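PDB 5JOZ: Non-reducing end alpha-L-arabinofuranosidase BoGH43B, which cleaves terminal non-reducing alpha-L-arabinofuranosyl residues from xyloglucan side branches, turning S units into X units during xyloglucan breakdown. Local coordinates for residues L47-L52 and L300-W305; V376-K381 and L401-R406; K165-L170 and G212-S217. All blocks are in the same frame, centred on the assembly; numbering follows the deposited sequence.

Interaction 1: L47-L52 and L300-W305; sequences LVHWKL and LPSHVW
From Leu47 to Lys51 and from Leu300 to Trp305 the backbones run the same way, their end-to-end directions 16° apart, and they draw closest where the CA of His49 lies 5.7 Å from the CA of Val304. Trp305 and His49 carry the contact between them. Lys51 is laid across one face of the Trp305 indole: CB sits 3.6 Å from the centroid of the five-membered ring, only 7° off the normal, a CH-pi contact. With CG anti to the backbone N (chi1 179°), the lysine chain continues over the ring, bringing CD over the CD2-CE3 bond before it bends away. On the opposite face lies His303 ND1, offset toward the rim. At the indole edge, NE1 gives His49 O a weak, bent hydrogen bond of 3.1 Å. That carbonyl also takes a hydrogen bond from a water that donates to His303 O as well, and a third from Ser44 OG. Were Trp305 an alanine, the lysine chain would probably lose the flat surface it rests on and His49 O one of its donors. The His49 ring is sandwiched between Val304 CA, over the rim of one face, and Val48 CG1, over the centre of the other; its CB is 3.6 Å from His303 O. At the far end Leu47 CG meets Leu300 CD1 at 4.1 Å. Asp46 ties the two segments together, accepting from the backbone N of Val48, His49 and His303. The contact thus lays the loop between strands 294-296 and 311-312 along the turn leading into strand 51-55, an outermost strand of its four-stranded sheet; Trp305 also meets the ring of His43 on the adjacent strand 40-44, while Leu47 and Leu300 both rest on Phe26 of strand 25-29.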
ATOM      1  N   LEU A  47      -5.906   4.791 -17.460  1.00 24.47           N
ATOM      2  CA  LEU A  47      -4.683   4.202 -16.831  1.00 24.10           C
ATOM      3  C   LEU A  47      -3.790   5.158 -16.035  1.00 22.81           C
ATOM      4  O   LEU A  47      -2.849   4.703 -15.377  1.00 22.07           O
ATOM      5  CB  LEU A  47      -3.813   3.432 -17.837  1.00 24.09           C
ATOM      6  CG  LEU A  47      -4.366   2.153 -18.451  1.00 24.12           C
ATOM      7  CD1 LEU A  47      -3.349   1.609 -19.431  1.00 26.02           C
ATOM      8  CD2 LEU A  47      -4.670   1.109 -17.395  1.00 26.70           C
ATOM      9  N   VAL A  48      -4.100   6.457 -16.061  1.00 23.82           N
ATOM     10  CA  VAL A  48      -3.226   7.490 -15.528  1.00 21.89           C
ATOM     11  C   VAL A  48      -3.812   8.121 -14.269  1.00 24.88           C
ATOM     12  O   VAL A  48      -3.108   8.272 -13.276  1.00 31.22           O
ATOM     13  CB  VAL A  48      -2.947   8.567 -16.598  1.00 21.12           C
ATOM     14  CG1 VAL A  48      -2.226   9.778 -16.003  1.00 19.98           C
ATOM     15  CG2 VAL A  48      -2.113   7.965 -17.724  1.00 20.92           C
ATOM     16  N   HIS A  49      -5.084   8.507 -14.330  1.00 24.16           N
ATOM     17  CA  HIS A  49      -5.766   9.144 -13.224  1.00 24.34           C
ATOM     18  C   HIS A  49      -6.609   8.112 -12.475  1.00 23.56           C
ATOM     19  O   HIS A  49      -7.527   7.504 -13.028  1.00 23.74           O
ATOM     20  CB  HIS A  49      -6.618  10.287 -13.749  1.00 25.30           C
ATOM     21  CG  HIS A  49      -5.819  11.348 -14.440  1.00 30.91           C
ATOM     22  ND1 HIS A  49      -5.773  11.474 -15.812  1.00 29.83           N
ATOM     23  CD2 HIS A  49      -5.010  12.315 -13.946  1.00 32.20           C
ATOM     24  CE1 HIS A  49      -4.978  12.480 -16.133  1.00 33.07           C
ATOM     25  NE2 HIS A  49      -4.500  13.005 -15.018  1.00 33.69           N
ATOM     26  N   TRP A  50      -6.274   7.927 -11.208  1.00 25.55           N
ATOM     27  CA  TRP A  50      -6.842   6.871 -10.387  1.00 24.60           C
ATOM     28  C   TRP A  50      -7.625   7.458  -9.225  1.00 24.68           C
ATOM     29  O   TRP A  50      -7.233   8.475  -8.657  1.00 27.79           O
ATOM     30  CB  TRP A  50      -5.722   5.948  -9.900  1.00 23.70           C
ATOM     31  CG  TRP A  50      -5.101   5.182 -11.048  1.00 22.29           C
ATOM     32  CD1 TRP A  50      -4.052   5.575 -11.819  1.00 21.53           C
ATOM     33  CD2 TRP A  50      -5.527   3.920 -11.563  1.00 21.79           C
ATOM     34  NE1 TRP A  50      -3.787   4.627 -12.782  1.00 22.01           N
ATOM     35  CE2 TRP A  50      -4.684   3.604 -12.648  1.00 21.93           C
ATOM     36  CE3 TRP A  50      -6.541   3.020 -11.208  1.00 24.47           C
ATOM     37  CZ2 TRP A  50      -4.819   2.425 -13.381  1.00 24.82           C
ATOM     38  CZ3 TRP A  50      -6.673   1.836 -11.932  1.00 23.05           C
ATOM     39  CH2 TRP A  50      -5.819   1.553 -13.006  1.00 24.62           C
ATOM     40  N   LYS A  51      -8.741   6.811  -8.904  1.00 22.97           N
ATOM     41  CA  LYS A  51      -9.600   7.189  -7.794  1.00 24.53           C
ATOM     42  C   LYS A  51      -9.842   5.969  -6.931  1.00 25.53           C
ATOM     43  O   LYS A  51     -10.171   4.892  -7.452  1.00 22.38           O
ATOM     44  CB  LYS A  51     -10.947   7.715  -8.317  1.00 28.27           C
ATOM     45  CG  LYS A  51     -11.944   8.115  -7.231  1.00 32.50           C
ATOM     46  CD  LYS A  51     -13.139   8.876  -7.792  1.00 40.64           C
ATOM     47  CE  LYS A  51     -13.548  10.051  -6.906  1.00 50.70           C
ATOM     48  NZ  LYS A  51     -14.379   9.627  -5.752  1.00 50.55           N
ATOM     49  N   LEU A  52      -9.721   6.154  -5.613  1.00 25.59           N
ATOM     50  CA  LEU A  52      -9.959   5.083  -4.652  1.00 24.59           C
ATOM     51  C   LEU A  52     -11.465   4.912  -4.533  1.00 25.14           C
ATOM     52  O   LEU A  52     -12.173   5.896  -4.313  1.00 24.37           O
ATOM     53  CB  LEU A  52      -9.346   5.462  -3.304  1.00 27.17           C
ATOM     54  CG  LEU A  52      -9.437   4.492  -2.132  1.00 27.24           C
ATOM     55  CD1 LEU A  52      -8.753   3.169  -2.458  1.00 25.89           C
ATOM     56  CD2 LEU A  52      -8.822   5.137  -0.903  1.00 28.07           C
ATOM     57  N   LEU A 300      -6.452   6.320 -25.037  1.00 32.16           N
ATOM     58  CA  LEU A 300      -7.671   6.318 -24.244  1.00 28.54           C
ATOM     59  C   LEU A 300      -8.011   7.782 -24.004  1.00 30.78           C
ATOM     60  O   LEU A 300      -7.090   8.606 -23.906  1.00 28.33           O
ATOM     61  CB  LEU A 300      -7.440   5.649 -22.880  1.00 31.00           C
ATOM     62  CG  LEU A 300      -7.147   4.152 -22.815  1.00 33.17           C
ATOM     63  CD1 LEU A 300      -6.602   3.760 -21.448  1.00 35.91           C
ATOM     64  CD2 LEU A 300      -8.398   3.352 -23.147  1.00 32.37           C
ATOM     65  N   PRO A 301      -9.312   8.120 -23.890  1.00 31.56           N
ATOM     66  CA  PRO A 301      -9.611   9.516 -23.563  1.00 33.43           C
ATOM     67  C   PRO A 301      -9.233   9.877 -22.114  1.00 33.01           C
ATOM     68  O   PRO A 301      -9.532   9.137 -21.180  1.00 30.48           O
ATOM     69  CB  PRO A 301     -11.126   9.640 -23.804  1.00 34.57           C
ATOM     70  CG  PRO A 301     -11.548   8.371 -24.478  1.00 36.53           C
ATOM     71  CD  PRO A 301     -10.538   7.329 -24.111  1.00 34.51           C
ATOM     72  N   SER A 302      -8.554  11.007 -21.963  1.00 31.82           N
ATOM     73  CA  SER A 302      -8.199  11.545 -20.665  1.00 36.40           C
ATOM     74  C   SER A 302      -9.461  11.721 -19.812  1.00 38.53           C
ATOM     75  O   SER A 302     -10.473  12.217 -20.307  1.00 36.61           O
ATOM     76  CB  SER A 302      -7.477  12.885 -20.849  1.00 39.77           C
ATOM     77  OG  SER A 302      -7.149  13.472 -19.612  1.00 44.06           O
ATOM     78  N   HIS A 303      -9.392  11.290 -18.550  1.00 37.49           N
ATOM     79  CA  HIS A 303     -10.515  11.381 -17.614  1.00 36.29           C
ATOM     80  C   HIS A 303      -9.982  11.689 -16.201  1.00 37.01           C
ATOM     81  O   HIS A 303      -9.725  10.788 -15.394  1.00 31.97           O
ATOM     82  CB  HIS A 303     -11.340  10.085 -17.658  1.00 36.80           C
ATOM     83  CG  HIS A 303     -12.670  10.198 -16.982  1.00 39.97           C
ATOM     84  ND1 HIS A 303     -12.824  10.117 -15.614  1.00 39.83           N
ATOM     85  CD2 HIS A 303     -13.909  10.409 -17.487  1.00 42.51           C
ATOM     86  CE1 HIS A 303     -14.100  10.269 -15.308  1.00 37.03           C
ATOM     87  NE2 HIS A 303     -14.778  10.453 -16.425  1.00 37.81           N
ATOM     88  N   VAL A 304      -9.773  12.975 -15.929  1.00 43.08           N
ATOM     89  CA  VAL A 304      -9.289  13.433 -14.620  1.00 41.10           C
ATOM     90  C   VAL A 304     -10.444  13.372 -13.617  1.00 37.79           C
ATOM     91  O   VAL A 304     -11.564  13.753 -13.949  1.00 40.80           O
ATOM     92  CB  VAL A 304      -8.665  14.860 -14.686  1.00 49.90           C
ATOM     93  CG1 VAL A 304      -9.721  15.942 -14.926  1.00 56.51           C
ATOM     94  CG2 VAL A 304      -7.886  15.177 -13.411  1.00 52.27           C
ATOM     95  N   TRP A 305     -10.173  12.874 -12.406  1.00 41.53           N
ATOM     96  CA  TRP A 305     -11.189  12.809 -11.335  1.00 40.11           C
ATOM     97  C   TRP A 305     -11.259  14.129 -10.543  1.00 40.63           C
ATOM     98  O   TRP A 305     -10.291  14.906 -10.511  1.00 31.48           O
ATOM     99  CB  TRP A 305     -10.914  11.638 -10.387  1.00 35.92           C
ATOM    100  CG  TRP A 305     -10.962  10.303 -11.056  1.00 35.74           C
ATOM    101  CD1 TRP A 305      -9.903   9.495 -11.349  1.00 33.22           C
ATOM    102  CD2 TRP A 305     -12.133   9.621 -11.534  1.00 36.17           C
ATOM    103  NE1 TRP A 305     -10.338   8.351 -11.977  1.00 33.29           N
ATOM    104  CE2 TRP A 305     -11.700   8.403 -12.107  1.00 31.30           C
ATOM    105  CE3 TRP A 305     -13.505   9.927 -11.540  1.00 35.70           C
ATOM    106  CZ2 TRP A 305     -12.590   7.481 -12.671  1.00 32.06           C
ATOM    107  CZ3 TRP A 305     -14.400   9.002 -12.100  1.00 34.06           C
ATOM    108  CH2 TRP A 305     -13.935   7.800 -12.663  1.00 36.48           C
TER
HETATM  109  O   HOH W   1      -9.261   8.052 -15.466  1.00 22.97           O

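Interaction 2: V376-K381 and L401-R406; sequences VNFIPK and LLITER
Ile403 is the main bump, projecting from its strand into the recess formed by Val376, the edge of Phe378 and Pro380. Its CD1 comes up against Val376 CG1 at 3.7 Å, the two side chains sliding past each other in opposite directions. The CG2 branch goes the other way: anti to the backbone N, it lies near Phe378 O and 4.2 Å from Pro380 CD, the isoleucine and proline side chains crossing at about a right angle. Phe378 offers Ile403 its edge. CB of the isoleucine lies in the ring plane 4.0 Å from Phe378 CD2, and Phe378 CE2 is 3.4 Å from Ile403 O, also near that plane. The second bump points back: Pro380 CG settles against the backbone of the facing strand, 3.4 Å from Thr404 C, in the hollow where the threonine side chain turns away and its OG1 bonds to Glu385 O. Glu405, bent at chi2 (82°), curls beside the proline and brings OE2 to 3.8 Å from Pro380 CG. In the concanavalin A-like domain the contact joins strand 370-377 and the loop that follows it, from one sheet, to strand 397-406 of the other; Val436 and Leu438 of strand 436-442 back Ile403 and Val376 respectively.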
ATOM      1  N   VAL A 376      -6.898  19.814  17.174  1.00 25.14           N
ATOM      2  CA  VAL A 376      -7.265  18.796  18.146  1.00 27.26           C
ATOM      3  C   VAL A 376      -7.577  19.411  19.516  1.00 27.80           C
ATOM      4  O   VAL A 376      -6.919  20.361  19.966  1.00 26.05           O
ATOM      5  CB  VAL A 376      -6.167  17.706  18.254  1.00 29.28           C
ATOM      6  CG1 VAL A 376      -4.832  18.295  18.677  1.00 32.84           C
ATOM      7  CG2 VAL A 376      -6.586  16.573  19.193  1.00 28.93           C
ATOM      8  N   ASN A 377      -8.607  18.866  20.148  1.00 24.73           N
ATOM      9  CA  ASN A 377      -8.964  19.177  21.518  1.00 27.14           C
ATOM     10  C   ASN A 377      -8.582  17.956  22.356  1.00 25.13           C
ATOM     11  O   ASN A 377      -9.144  16.871  22.160  1.00 26.00           O
ATOM     12  CB  ASN A 377     -10.472  19.476  21.627  1.00 29.22           C
ATOM     13  CG  ASN A 377     -10.878  20.012  23.004  1.00 31.70           C
ATOM     14  OD1 ASN A 377     -10.105  20.679  23.683  1.00 33.68           O
ATOM     15  ND2 ASN A 377     -12.097  19.715  23.412  1.00 32.82           N
ATOM     16  N   PHE A 378      -7.623  18.112  23.267  1.00 25.45           N
ATOM     17  CA  PHE A 378      -7.214  17.002  24.132  1.00 24.74           C
ATOM     18  C   PHE A 378      -6.684  17.471  25.472  1.00 22.23           C
ATOM     19  O   PHE A 378      -5.644  18.122  25.534  1.00 19.41           O
ATOM     20  CB  PHE A 378      -6.166  16.103  23.450  1.00 24.27           C
ATOM     21  CG  PHE A 378      -5.754  14.922  24.294  1.00 24.22           C
ATOM     22  CD1 PHE A 378      -6.700  13.990  24.714  1.00 24.89           C
ATOM     23  CD2 PHE A 378      -4.429  14.749  24.695  1.00 24.03           C
ATOM     24  CE1 PHE A 378      -6.331  12.906  25.512  1.00 25.66           C
ATOM     25  CE2 PHE A 378      -4.057  13.669  25.489  1.00 21.60           C
ATOM     26  CZ  PHE A 378      -5.004  12.748  25.891  1.00 22.60           C
ATOM     27  N   ILE A 379      -7.398  17.113  26.540  1.00 25.97           N
ATOM     28  CA  ILE A 379      -6.977  17.406  27.907  1.00 29.68           C
ATOM     29  C   ILE A 379      -6.459  16.117  28.540  1.00 31.52           C
ATOM     30  O   ILE A 379      -7.254  15.230  28.857  1.00 33.55           O
ATOM     31  CB  ILE A 379      -8.147  17.961  28.762  1.00 30.61           C
ATOM     32  CG1 ILE A 379      -8.767  19.201  28.105  1.00 32.79           C
ATOM     33  CG2 ILE A 379      -7.677  18.258  30.186  1.00 30.85           C
ATOM     34  CD1 ILE A 379      -7.812  20.368  27.893  1.00 35.44           C
ATOM     35  N   PRO A 380      -5.125  15.987  28.700  1.00 33.07           N
ATOM     36  CA  PRO A 380      -4.599  14.835  29.435  1.00 32.84           C
ATOM     37  C   PRO A 380      -4.662  15.091  30.934  1.00 32.27           C
ATOM     38  O   PRO A 380      -4.418  16.211  31.363  1.00 30.43           O
ATOM     39  CB  PRO A 380      -3.152  14.748  28.961  1.00 33.33           C
ATOM     40  CG  PRO A 380      -2.780  16.146  28.618  1.00 34.50           C
ATOM     41  CD  PRO A 380      -4.042  16.847  28.184  1.00 35.84           C
ATOM     42  N   LYS A 381      -4.990  14.067  31.714  1.00 33.86           N
ATOM     43  CA  LYS A 381      -5.089  14.202  33.171  1.00 41.69           C
ATOM     44  C   LYS A 381      -3.884  13.617  33.929  1.00 41.17           C
ATOM     45  O   LYS A 381      -3.714  13.935  35.100  1.00 39.29           O
ATOM     46  CB  LYS A 381      -6.403  13.589  33.687  1.00 37.75           C
ATOM     47  N   LEU A 401       4.181  13.442  17.466  1.00 25.77           N
ATOM     48  CA  LEU A 401       3.907  14.831  17.824  1.00 26.92           C
ATOM     49  C   LEU A 401       2.638  14.853  18.680  1.00 27.93           C
ATOM     50  O   LEU A 401       1.524  14.929  18.149  1.00 24.40           O
ATOM     51  CB  LEU A 401       3.778  15.702  16.576  1.00 25.12           C
ATOM     52  CG  LEU A 401       3.364  17.157  16.802  1.00 25.04           C
ATOM     53  CD1 LEU A 401       4.354  17.869  17.702  1.00 25.61           C
ATOM     54  CD2 LEU A 401       3.210  17.874  15.474  1.00 24.92           C
ATOM     55  N   LEU A 402       2.819  14.786  20.004  1.00 29.69           N
ATOM     56  CA  LEU A 402       1.713  14.544  20.940  1.00 31.36           C
ATOM     57  C   LEU A 402       1.508  15.631  21.980  1.00 31.67           C
ATOM     58  O   LEU A 402       2.447  16.326  22.362  1.00 34.29           O
ATOM     59  CB  LEU A 402       1.934  13.224  21.672  1.00 34.15           C
ATOM     60  CG  LEU A 402       2.256  12.010  20.795  1.00 38.41           C
ATOM     61  CD1 LEU A 402       2.567  10.792  21.653  1.00 33.81           C
ATOM     62  CD2 LEU A 402       1.126  11.708  19.824  1.00 38.24           C
ATOM     63  N   ILE A 403       0.256  15.749  22.425  1.00 28.23           N
ATOM     64  CA  ILE A 403      -0.135  16.532  23.576  1.00 22.14           C
ATOM     65  C   ILE A 403      -0.203  15.571  24.745  1.00 23.49           C
ATOM     66  O   ILE A 403      -0.857  14.523  24.644  1.00 19.50           O
ATOM     67  CB  ILE A 403      -1.536  17.154  23.411  1.00 24.42           C
ATOM     68  CG1 ILE A 403      -1.561  18.090  22.210  1.00 24.14           C
ATOM     69  CG2 ILE A 403      -1.960  17.897  24.691  1.00 23.07           C
ATOM     70  CD1 ILE A 403      -2.949  18.510  21.804  1.00 25.96           C
ATOM     71  N   THR A 404       0.448  15.947  25.847  1.00 23.85           N
ATOM     72  CA  THR A 404       0.495  15.144  27.083  1.00 25.56           C
ATOM     73  C   THR A 404       0.650  16.077  28.304  1.00 27.05           C
ATOM     74  O   THR A 404       0.556  17.309  28.162  1.00 28.96           O
ATOM     75  CB  THR A 404       1.641  14.100  27.017  1.00 26.66           C
ATOM     76  OG1 THR A 404       1.611  13.255  28.174  1.00 30.55           O
ATOM     77  CG2 THR A 404       2.995  14.766  26.923  1.00 26.06           C
ATOM     78  N   GLU A 405       0.882  15.497  29.484  1.00 28.51           N
ATOM     79  CA  GLU A 405       1.061  16.251  30.727  1.00 28.66           C
ATOM     80  C   GLU A 405       2.444  15.918  31.283  1.00 28.20           C
ATOM     81  O   GLU A 405       2.800  14.751  31.411  1.00 25.83           O
ATOM     82  CB  GLU A 405      -0.041  15.898  31.738  1.00 35.11           C
ATOM     83  CG  GLU A 405      -0.194  16.869  32.916  1.00 39.37           C
ATOM     84  CD  GLU A 405      -1.013  18.124  32.599  1.00 50.20           C
ATOM     85  OE1 GLU A 405      -1.101  19.005  33.480  1.00 47.97           O
ATOM     86  OE2 GLU A 405      -1.579  18.250  31.485  1.00 58.81           O
ATOM     87  N   ARG A 406       3.226  16.947  31.582  1.00 28.93           N
ATOM     88  CA  ARG A 406       4.553  16.780  32.146  1.00 29.65           C
ATOM     89  C   ARG A 406       4.692  17.723  33.317  1.00 28.67           C
ATOM     90  O   ARG A 406       4.546  18.927  33.158  1.00 27.30           O
ATOM     91  CB  ARG A 406       5.627  17.090  31.095  1.00 31.37           C
ATOM     92  CG  ARG A 406       5.792  16.030  30.013  1.00 32.41           C
ATOM     93  CD  ARG A 406       6.425  14.747  30.556  1.00 32.61           C
ATOM     94  NE  ARG A 406       6.461  13.650  29.583  1.00 33.78           N
ATOM     95  CZ  ARG A 406       5.466  12.802  29.312  1.00 30.41           C
ATOM     96  NH1 ARG A 406       4.281  12.897  29.902  1.00 33.79           N
ATOM     97  NH2 ARG A 406       5.658  11.843  28.422  1.00 30.51           N
TER

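Interaction 3: K165-L170 and G212-S217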
ATOM      1  N   LYS A 165       4.349 -28.557 -10.852  1.00 38.62           N
ATOM      2  CA  LYS A 165       5.444 -27.759 -11.417  1.00 43.14           C
ATOM      3  C   LYS A 165       5.352 -27.730 -12.953  1.00 44.81           C
ATOM      4  O   LYS A 165       5.272 -28.785 -13.604  1.00 37.85           O
ATOM      5  CB  LYS A 165       6.802 -28.309 -10.952  1.00 47.10           C
ATOM      6  CG  LYS A 165       8.050 -27.611 -11.497  1.00 52.17           C
ATOM      7  CD  LYS A 165       9.316 -28.238 -10.897  1.00 59.32           C
ATOM      8  CE  LYS A 165      10.587 -27.986 -11.709  1.00 62.18           C
ATOM      9  NZ  LYS A 165      11.221 -26.663 -11.434  1.00 62.90           N
ATOM     10  N   VAL A 166       5.325 -26.516 -13.505  1.00 34.66           N
ATOM     11  CA  VAL A 166       5.310 -26.291 -14.958  1.00 32.75           C
ATOM     12  C   VAL A 166       6.542 -25.535 -15.480  1.00 32.47           C
ATOM     13  O   VAL A 166       6.887 -25.654 -16.650  1.00 34.54           O
ATOM     14  CB  VAL A 166       4.032 -25.539 -15.414  1.00 32.31           C
ATOM     15  CG1 VAL A 166       2.793 -26.335 -15.066  1.00 32.65           C
ATOM     16  CG2 VAL A 166       3.941 -24.130 -14.813  1.00 31.64           C
ATOM     17  N   ALA A 167       7.186 -24.733 -14.639  1.00 36.72           N
ATOM     18  CA  ALA A 167       8.353 -23.945 -15.066  1.00 35.66           C
ATOM     19  C   ALA A 167       9.126 -23.554 -13.831  1.00 31.48           C
ATOM     20  O   ALA A 167       8.777 -23.982 -12.744  1.00 32.42           O
ATOM     21  CB  ALA A 167       7.900 -22.704 -15.830  1.00 33.47           C
ATOM     22  N   SER A 168      10.171 -22.751 -13.993  1.00 34.63           N
ATOM     23  CA  SER A 168      10.869 -22.179 -12.848  1.00 35.92           C
ATOM     24  C   SER A 168      11.399 -20.779 -13.154  1.00 37.65           C
ATOM     25  O   SER A 168      11.174 -20.220 -14.237  1.00 39.77           O
ATOM     26  CB  SER A 168      11.994 -23.126 -12.399  1.00 42.12           C
ATOM     27  OG  SER A 168      13.193 -22.901 -13.108  1.00 47.76           O
ATOM     28  N   GLY A 169      12.080 -20.198 -12.178  1.00 35.87           N
ATOM     29  CA  GLY A 169      12.748 -18.926 -12.379  1.00 39.22           C
ATOM     30  C   GLY A 169      13.903 -19.112 -13.335  1.00 34.92           C
ATOM     31  O   GLY A 169      14.368 -20.237 -13.536  1.00 34.93           O
ATOM     32  N   LEU A 170      14.359 -18.000 -13.908  1.00 37.02           N
ATOM     33  CA  LEU A 170      15.361 -17.980 -14.978  1.00 38.04           C
ATOM     34  C   LEU A 170      16.782 -17.608 -14.530  1.00 39.35           C
ATOM     35  O   LEU A 170      17.551 -17.093 -15.332  1.00 43.51           O
ATOM     36  CB  LEU A 170      14.892 -17.025 -16.083  1.00 34.39           C
ATOM     37  CG  LEU A 170      13.445 -17.223 -16.538  1.00 40.16           C
ATOM     38  CD1 LEU A 170      13.072 -16.223 -17.624  1.00 37.96           C
ATOM     39  CD2 LEU A 170      13.217 -18.658 -17.021  1.00 39.73           C
ATOM     40  N   GLY A 212       3.656 -26.679 -19.939  1.00 32.48           N
ATOM     41  CA  GLY A 212       5.074 -26.611 -20.296  1.00 35.54           C
ATOM     42  C   GLY A 212       5.478 -27.617 -21.365  1.00 37.12           C
ATOM     43  O   GLY A 212       4.618 -28.305 -21.909  1.00 37.01           O
ATOM     44  N   PRO A 213       6.773 -27.722 -21.682  1.00 38.58           N
ATOM     45  CA  PRO A 213       7.844 -26.948 -21.064  1.00 37.05           C
ATOM     46  C   PRO A 213       7.929 -25.512 -21.603  1.00 35.35           C
ATOM     47  O   PRO A 213       7.578 -25.252 -22.760  1.00 33.33           O
ATOM     48  CB  PRO A 213       9.091 -27.746 -21.447  1.00 38.35           C
ATOM     49  CG  PRO A 213       8.762 -28.290 -22.798  1.00 37.55           C
ATOM     50  CD  PRO A 213       7.262 -28.476 -22.853  1.00 40.31           C
ATOM     51  N   TYR A 214       8.387 -24.601 -20.748  1.00 33.19           N
ATOM     52  CA  TYR A 214       8.499 -23.185 -21.086  1.00 31.77           C
ATOM     53  C   TYR A 214       9.924 -22.860 -21.466  1.00 34.28           C
ATOM     54  O   TYR A 214      10.865 -23.417 -20.892  1.00 39.33           O
ATOM     55  CB  TYR A 214       8.072 -22.298 -19.910  1.00 30.90           C
ATOM     56  CG  TYR A 214       6.580 -22.283 -19.672  1.00 29.06           C
ATOM     57  CD1 TYR A 214       5.940 -23.371 -19.070  1.00 29.59           C
ATOM     58  CD2 TYR A 214       5.802 -21.194 -20.055  1.00 27.42           C
ATOM     59  CE1 TYR A 214       4.573 -23.373 -18.853  1.00 29.26           C
ATOM     60  CE2 TYR A 214       4.430 -21.183 -19.847  1.00 28.64           C
ATOM     61  CZ  TYR A 214       3.820 -22.269 -19.240  1.00 27.94           C
ATOM     62  OH  TYR A 214       2.469 -22.257 -19.018  1.00 23.86           O
ATOM     63  N   GLU A 215      10.071 -21.950 -22.426  1.00 33.98           N
ATOM     64  CA  GLU A 215      11.371 -21.469 -22.863  1.00 39.28           C
ATOM     65  C   GLU A 215      11.456 -19.957 -22.646  1.00 32.45           C
ATOM     66  O   GLU A 215      10.450 -19.263 -22.772  1.00 24.09           O
ATOM     67  CB  GLU A 215      11.596 -21.830 -24.334  1.00 47.89           C
ATOM     68  CG  GLU A 215      11.897 -23.313 -24.538  1.00 55.22           C
ATOM     69  CD  GLU A 215      11.889 -23.739 -25.997  1.00 58.47           C
ATOM     70  OE1 GLU A 215      11.945 -22.873 -26.895  1.00 70.68           O
ATOM     71  OE2 GLU A 215      11.832 -24.954 -26.250  1.00 61.34           O
ATOM     72  N   PRO A 216      12.659 -19.445 -22.335  1.00 30.02           N
ATOM     73  CA  PRO A 216      12.791 -18.049 -21.931  1.00 29.78           C
ATOM     74  C   PRO A 216      12.751 -17.077 -23.107  1.00 29.62           C
ATOM     75  O   PRO A 216      13.029 -17.458 -24.244  1.00 30.25           O
ATOM     76  CB  PRO A 216      14.166 -18.029 -21.264  1.00 30.82           C
ATOM     77  CG  PRO A 216      14.963 -19.052 -22.037  1.00 27.45           C
ATOM     78  CD  PRO A 216      13.979 -20.101 -22.474  1.00 29.15           C
ATOM     79  N   SER A 217      12.414 -15.825 -22.821  1.00 29.72           N
ATOM     80  CA  SER A 217      12.468 -14.769 -23.826  1.00 27.55           C
ATOM     81  C   SER A 217      13.915 -14.482 -24.207  1.00 27.12           C
ATOM     82  O   SER A 217      14.783 -14.444 -23.328  1.00 28.87           O
ATOM     83  CB  SER A 217      11.838 -13.480 -23.314  1.00 26.84           C
ATOM     84  OG  SER A 217      12.004 -12.427 -24.246  1.00 23.52           O
TER
HETATM   85  O   HOH W   2       9.100 -25.644 -18.191  1.00 33.01           O
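Tyr214 makes the close half of this contact, lying alongside Val166 and pointing the same way. Its CE1 is 4.1 Å from Val166 CB, while Ala167 CB approaches CD1 of the ring at 3.8 Å. The ring's edge meets Val166 O, 3.5 Å from Tyr214 CD1. CG of the tyrosine stands beside its own backbone N (chi1 -73°), which lays the ring along Val166, and the hydroxyl bonds to Pro210 O, which holds the far end of the ring. Gly212 fits close to Val166 O, where a side chain would clash; its backbone angles alone already call for glycine, and a cis peptide links it to Pro213. Elsewhere the fit is looser. A water bridges the two segments, donating to Val166 O at 2.7 Å and accepting from Tyr214 N at 2.9 Å. Beyond it, CB of the exposed Pro216 lies 4.2 Å from Leu170 CD1. Ile189 of strand 186-193 packs against Val166, Ala167 and Tyr214. Here the outermost strands 159-168 and 215-216 of two successive four-stranded antiparallel sheets meet, the packing of neighbouring blades in the five-bladed beta-propeller of family 43 glycosidases.

Overall arrangement
The three contacts occupy separate places in the two-domain fold and do not touch. Interactions 1 and 3 involve the propeller: interaction 3, between the outermost strands of its third and fourth sheets, is nested in the chain loop that interaction 1 closes by bringing the segment after strand 294-296 back to strand 51-55 of the first. Their centres are 36 Å apart. Interaction 2 follows in series, within the concanavalin A-like domain, its centre 42 Å from that of interaction 1 and 59 Å from that of interaction 3, which lies on the opposite side of the chain's centre. Interaction 1 lays the segment leading from propeller to sandwich against the propeller's first sheet, while the others pack sheets within each domain, all away from the probable catalytic residues.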